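Local coordinates for ESX-5 secretion-associated protein EspG5 (Mycobacterium marinum, PDB 6VJ5), which acts as a specific cytoplasmic chaperone for cognate PE/PPE proteins, helping to prevent aggregation of PE/PPE dimers and being required for LipY and PE31/PPE18 secretion, at residues P31-R36 against V128-V133; V172-E177 against L268-A273. All coordinates share one frame; numbering follows the deposited sequence.

How the contacts relate
The two contacts belong to the same large antiparallel sheet but to well-separated regions of it, with centres about 30 Å apart and nearest atoms about 18 Å apart. Contact 1 sets the loop 31-36 against strand 126-133, third in the order from the end marked by strand 10-13. Contact 2 joins the last two strands at the other end, where 172-175 is outermost within the chain and 267-272 is its neighbour. Along the sequence contact 1 is complete before contact 2 begins. One contact holds a loop on the sheet, whereas the other adds a border strand. Each contact has residues within reach of a chain of another protein.

Contact 1: residues P31-R36 against V128-V133; sequences PELRCR and VSAVRV
Arg-132 NH1 donates a hydrogen bond of 3.0 Å to Leu-33 O, and Arg-34 O lies just 2.9 Å from the same nitrogen. The Leu-33 bond is fairly straight, 161° at the hydrogen. Its carbonyl oxygen meets the edge of the guanidinium close to the guanidinium plane, although the donor itself is tilted 31° from the plane of the carbonyl. Arginine suits this place because its length reaches from strand to loop: with CG opposite the backbone N (chi1 172°) and the chain stretched from there to NE, the flat group is carried to the Leu-33 carbonyl. The other nitrogens are engaged too, NE by Gly-134 O and NH2 by Arg-109 O, which limits rotation of the group.

Loop 31-36 lies against one face of the large antiparallel sheet of this EspG fold, on strand 126-133, which is flanked by strands 115-123 and 136-141. Ala-130 and Arg-132, two residues apart, point toward the loop, while Val-131 between them points away. Leucine suits the apolar half because its fork can embrace a small partner: Leu-33 CD1 is 3.8 Å from Ala-130 CB, and CD2, 3.9 Å from that methyl, is also 4.0 Å from Arg-132 CB. Alanine allows this close approach, and Leu-78 of helix 69-79 also touches it.

A short 3-10 turn, 31-33, closed by Arg-34 N bonding to Pro-31 O at 2.8 Å, places the Leu-33 carbonyl; Arg-34 follows it in a left-handed backbone conformation. Its CB still passes 3.6 Å from Arg-132 NH1, but its guanidinium leads away, where Gly-97 O and Asp-110 O accept bonds from its own NH1.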
loop_
_atom_site.group_PDB
_atom_site.type_symbol
_atom_site.label_atom_id
_atom_site.label_comp_id
_atom_site.label_asym_id
_atom_site.label_seq_id
_atom_site.Cartn_x
_atom_site.Cartn_y
_atom_site.Cartn_z
ATOM N N PRO C 31 -12.719 5.859 8.061
ATOM C CA PRO C 31 -12.003 6.611 7.015
ATOM C C PRO C 31 -11.918 8.099 7.298
ATOM O O PRO C 31 -10.994 8.758 6.806
ATOM C CB PRO C 31 -12.819 6.322 5.745
ATOM C CG PRO C 31 -14.187 5.931 6.241
ATOM C CD PRO C 31 -13.972 5.253 7.569
ATOM N N GLU C 32 -12.847 8.654 8.083
ATOM C CA GLU C 32 -12.855 10.097 8.307
ATOM C C GLU C 32 -11.624 10.566 9.074
ATOM O O GLU C 32 -11.225 11.729 8.947
ATOM C CB GLU C 32 -14.120 10.511 9.057
ATOM C CG GLU C 32 -15.395 10.396 8.242
ATOM C CD GLU C 32 -15.964 9.000 8.239
ATOM O OE1 GLU C 32 -15.330 8.108 8.832
ATOM O OE2 GLU C 32 -17.045 8.797 7.648
ATOM N N LEU C 33 -11.021 9.696 9.882
ATOM C CA LEU C 33 -9.762 10.036 10.533
ATOM C C LEU C 33 -8.596 10.057 9.560
ATOM O O LEU C 33 -7.524 10.565 9.911
ATOM C CB LEU C 33 -9.481 9.045 11.656
ATOM C CG LEU C 33 -10.482 9.092 12.809
ATOM C CD1 LEU C 33 -10.456 7.795 13.582
ATOM C CD2 LEU C 33 -10.153 10.272 13.707
ATOM N N ARG C 34 -8.784 9.499 8.363
ATOM C CA ARG C 34 -7.813 9.586 7.278
ATOM C C ARG C 34 -6.407 9.235 7.759
ATOM O O ARG C 34 -5.445 9.983 7.560
ATOM C CB ARG C 34 -7.855 10.975 6.645
ATOM C CG ARG C 34 -7.196 11.068 5.289
ATOM C CD ARG C 34 -7.498 12.403 4.630
ATOM N NE ARG C 34 -8.793 12.428 3.952
ATOM C CZ ARG C 34 -9.210 13.436 3.193
ATOM N NH1 ARG C 34 -8.432 14.494 3.026
ATOM N NH2 ARG C 34 -10.399 13.393 2.606
ATOM N N CYS C 35 -6.283 8.072 8.385
ATOM C CA CYS C 35 -4.972 7.571 8.764
ATOM C C CYS C 35 -4.420 6.654 7.680
ATOM O O CYS C 35 -5.138 6.211 6.780
ATOM C CB CYS C 35 -5.050 6.828 10.091
ATOM S SG CYS C 35 -5.487 7.899 11.465
ATOM N N ARG C 36 -3.125 6.390 7.760
ATOM C CA ARG C 36 -2.522 5.428 6.848
ATOM C C ARG C 36 -3.090 4.049 7.162
ATOM O O ARG C 36 -3.206 3.687 8.340
ATOM C CB ARG C 36 -1.003 5.421 6.978
ATOM C CG ARG C 36 -0.279 5.610 5.644
ATOM C CD ARG C 36 1.209 5.306 5.772
ATOM N NE ARG C 36 1.833 6.031 6.878
ATOM C CZ ARG C 36 3.000 5.702 7.425
ATOM N NH1 ARG C 36 3.488 6.416 8.429
ATOM N NH2 ARG C 36 3.677 4.652 6.975
ATOM N N VAL C 128 -16.356 5.360 22.565
ATOM C CA VAL C 128 -15.030 5.953 22.440
ATOM C C VAL C 128 -15.093 7.113 21.457
ATOM O O VAL C 128 -15.889 7.111 20.512
ATOM C CB VAL C 128 -13.994 4.897 21.990
ATOM C CG1 VAL C 128 -12.663 5.542 21.645
ATOM C CG2 VAL C 128 -13.812 3.835 23.077
ATOM N N SER C 129 -14.248 8.114 21.694
ATOM C CA SER C 129 -14.193 9.320 20.877
ATOM C C SER C 129 -12.850 9.399 20.164
ATOM O O SER C 129 -11.801 9.217 20.788
ATOM C CB SER C 129 -14.395 10.575 21.732
ATOM O OG SER C 129 -13.150 11.104 22.174
ATOM N N ALA C 130 -12.885 9.676 18.862
ATOM C CA ALA C 130 -11.685 9.949 18.079
ATOM C C ALA C 130 -11.902 11.264 17.347
ATOM O O ALA C 130 -12.836 11.382 16.545
ATOM C CB ALA C 130 -11.390 8.813 17.095
ATOM N N VAL C 131 -11.052 12.250 17.629
ATOM C CA VAL C 131 -11.194 13.599 17.089
ATOM C C VAL C 131 -9.876 13.985 16.441
ATOM O O VAL C 131 -8.834 13.975 17.104
ATOM C CB VAL C 131 -11.572 14.622 18.176
ATOM C CG1 VAL C 131 -11.578 16.041 17.612
ATOM C CG2 VAL C 131 -12.917 14.261 18.792
ATOM N N ARG C 132 -9.921 14.344 15.162
ATOM C CA ARG C 132 -8.725 14.743 14.438
ATOM C C ARG C 132 -8.771 16.230 14.112
ATOM O O ARG C 132 -9.776 16.729 13.590
ATOM C CB ARG C 132 -8.544 13.944 13.145
ATOM C CG ARG C 132 -7.398 14.504 12.320
ATOM C CD ARG C 132 -6.920 13.598 11.208
ATOM N NE ARG C 132 -5.816 14.244 10.499
ATOM C CZ ARG C 132 -5.209 13.745 9.430
ATOM N NH1 ARG C 132 -5.585 12.576 8.929
ATOM N NH2 ARG C 132 -4.221 14.420 8.858
ATOM N N VAL C 133 -7.677 16.925 14.424
ATOM C CA VAL C 133 -7.479 18.330 14.088
ATOM C C VAL C 133 -6.062 18.472 13.549
ATOM O O VAL C 133 -5.105 18.042 14.199
ATOM C CB VAL C 133 -7.675 19.261 15.301
ATOM C CG1 VAL C 133 -7.351 20.701 14.909
ATOM C CG2 VAL C 133 -9.087 19.145 15.844
#

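Contact 2: residues V172-E177 against L268-A273; sequences VNVPLE and LAICPA
Val-172 and Ile-270 exchange two backbone hydrogen bonds, satisfying the N-H and C=O of both residues. Ile-270 N gives the shorter bond, 2.8 Å to Val-172 O and almost perfectly straight at 177°. The return bond from Val-172 N to Ile-270 O is 3.0 Å long and more bent, at 149°. Two residues on along one strand and two back along the other, Val-174 and Leu-268 form a second such pair, with Val-174 N bonded to Leu-268 O and Leu-268 N to Val-174 O, each at 2.9 Å.

Between them lies the non-hydrogen-bonded pair Asn-173 and Ala-269. Here CA-H groups supplement the ladder: Asn-173 CA approaches Leu-268 O at 3.3 Å and Ala-269 CA approaches Val-172 O at 3.6 Å, giving each acceptor a second, weaker donor. Ala-269 bonds through its backbone to Tyr-255 on strand 250-256, so strand 267-272 is held along both edges. The Asn-173 amide does not pair across the contact; OD1 merely rests 3.5 Å from Ala-269 CB, and a polar residue fits this exposed border.

The beta-branched Val-172, Val-174 and Ile-270 suit an extended backbone, and with Leu-268 they make an apolar face; Met-179 of helix 176-188 touches Val-174, Leu-268 and Ile-270. Rotation about chi1 (-63°) puts Val-174 CG2 between its own N and carbonyl carbon, from where it meets Ile-270 CD1 at 3.9 Å. Past the strand, Leu-176 swings CD1 back against Leu-268 CB, crossing that side chain at a slant, while its backbone bonds to Ala-266.

Pro-175, at the N-cap, marks the turn from strand into helix. The whole is an antiparallel strand pair at the edge of the chain's main sheet, whose outermost strand runs directly into helix 176-188.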
loop_
_atom_site.group_PDB
_atom_site.type_symbol
_atom_site.label_atom_id
_atom_site.label_comp_id
_atom_site.label_asym_id
_atom_site.label_seq_id
_atom_site.Cartn_x
_atom_site.Cartn_y
_atom_site.Cartn_z
ATOM N N VAL C 172 -40.091 23.480 6.902
ATOM C CA VAL C 172 -40.805 22.976 5.736
ATOM C C VAL C 172 -40.109 21.713 5.262
ATOM O O VAL C 172 -38.914 21.515 5.501
ATOM C CB VAL C 172 -40.885 24.059 4.629
ATOM C CG1 VAL C 172 -39.494 24.528 4.214
ATOM C CG2 VAL C 172 -41.668 23.553 3.423
ATOM N N ASN C 173 -40.879 20.835 4.628
ATOM C CA ASN C 173 -40.373 19.641 3.967
ATOM C C ASN C 173 -40.536 19.817 2.465
ATOM O O ASN C 173 -41.620 20.186 1.999
ATOM C CB ASN C 173 -41.128 18.394 4.424
ATOM C CG ASN C 173 -40.978 18.127 5.900
ATOM O OD1 ASN C 173 -39.883 18.217 6.457
ATOM N ND2 ASN C 173 -42.087 17.793 6.550
ATOM N N VAL C 174 -39.474 19.551 1.714
ATOM C CA VAL C 174 -39.516 19.688 0.261
ATOM C C VAL C 174 -39.013 18.406 -0.396
ATOM O O VAL C 174 -38.203 17.684 0.203
ATOM C CB VAL C 174 -38.689 20.900 -0.197
ATOM C CG1 VAL C 174 -39.282 22.187 0.355
ATOM C CG2 VAL C 174 -37.239 20.753 0.249
ATOM N N PRO C 175 -39.466 18.079 -1.607
ATOM C CA PRO C 175 -38.909 16.908 -2.306
ATOM C C PRO C 175 -37.416 17.082 -2.547
ATOM O O PRO C 175 -36.965 18.115 -3.048
ATOM C CB PRO C 175 -39.694 16.863 -3.622
ATOM C CG PRO C 175 -40.946 17.652 -3.362
ATOM C CD PRO C 175 -40.551 18.722 -2.373
ATOM N N LEU C 176 -36.648 16.050 -2.197
ATOM C CA LEU C 176 -35.196 16.181 -2.227
ATOM C C LEU C 176 -34.682 16.364 -3.649
ATOM O O LEU C 176 -33.904 17.286 -3.922
ATOM C CB LEU C 176 -34.542 14.966 -1.581
ATOM C CG LEU C 176 -33.013 14.999 -1.556
ATOM C CD1 LEU C 176 -32.515 16.190 -0.769
ATOM C CD2 LEU C 176 -32.484 13.694 -0.988
ATOM N N GLU C 177 -35.094 15.497 -4.576
ATOM C CA GLU C 177 -34.534 15.583 -5.921
ATOM C C GLU C 177 -34.906 16.905 -6.583
ATOM O O GLU C 177 -34.068 17.535 -7.238
ATOM C CB GLU C 177 -34.970 14.388 -6.772
ATOM C CG GLU C 177 -36.461 14.169 -6.939
ATOM C CD GLU C 177 -36.766 12.890 -7.716
ATOM O OE1 GLU C 177 -35.818 12.255 -8.232
ATOM O OE2 GLU C 177 -37.953 12.516 -7.807
ATOM N N LEU C 268 -36.590 16.385 2.176
ATOM C CA LEU C 268 -35.592 17.138 2.926
ATOM C C LEU C 268 -36.305 18.106 3.860
ATOM O O LEU C 268 -37.171 18.873 3.426
ATOM C CB LEU C 268 -34.652 17.901 1.990
ATOM C CG LEU C 268 -33.465 18.595 2.665
ATOM C CD1 LEU C 268 -32.430 17.581 3.152
ATOM C CD2 LEU C 268 -32.821 19.617 1.734
ATOM N N ALA C 269 -35.951 18.054 5.138
ATOM C CA ALA C 269 -36.482 18.968 6.135
ATOM C C ALA C 269 -35.573 20.184 6.230
ATOM O O ALA C 269 -34.356 20.045 6.379
ATOM C CB ALA C 269 -36.587 18.281 7.496
ATOM N N ILE C 270 -36.164 21.368 6.115
ATOM C CA ILE C 270 -35.456 22.634 6.265
ATOM C C ILE C 270 -36.004 23.289 7.522
ATOM O O ILE C 270 -37.192 23.624 7.583
ATOM C CB ILE C 270 -35.630 23.540 5.038
ATOM C CG1 ILE C 270 -35.216 22.785 3.775
ATOM C CG2 ILE C 270 -34.796 24.805 5.201
ATOM C CD1 ILE C 270 -35.590 23.494 2.492
ATOM N N CYS C 271 -35.148 23.459 8.523
ATOM C CA CYS C 271 -35.576 23.808 9.867
ATOM C C CYS C 271 -34.639 24.840 10.468
ATOM O O CYS C 271 -33.475 24.937 10.064
ATOM C CB CYS C 271 -35.601 22.565 10.771
ATOM S SG CYS C 271 -36.807 21.308 10.283
ATOM N N PRO C 272 -35.126 25.642 11.413
ATOM C CA PRO C 272 -34.210 26.454 12.221
ATOM C C PRO C 272 -33.499 25.567 13.226
ATOM O O PRO C 272 -34.102 24.676 13.829
ATOM C CB PRO C 272 -35.135 27.466 12.905
ATOM C CG PRO C 272 -36.444 26.744 13.020
ATOM C CD PRO C 272 -36.537 25.826 11.810
ATOM N N ALA C 273 -32.203 25.810 13.400
ATOM C CA ALA C 273 -31.380 24.938 14.228
ATOM C C ALA C 273 -31.653 25.117 15.716
ATOM O O ALA C 273 -30.738 25.427 16.486
ATOM C CB ALA C 273 -29.898 25.189 13.938
#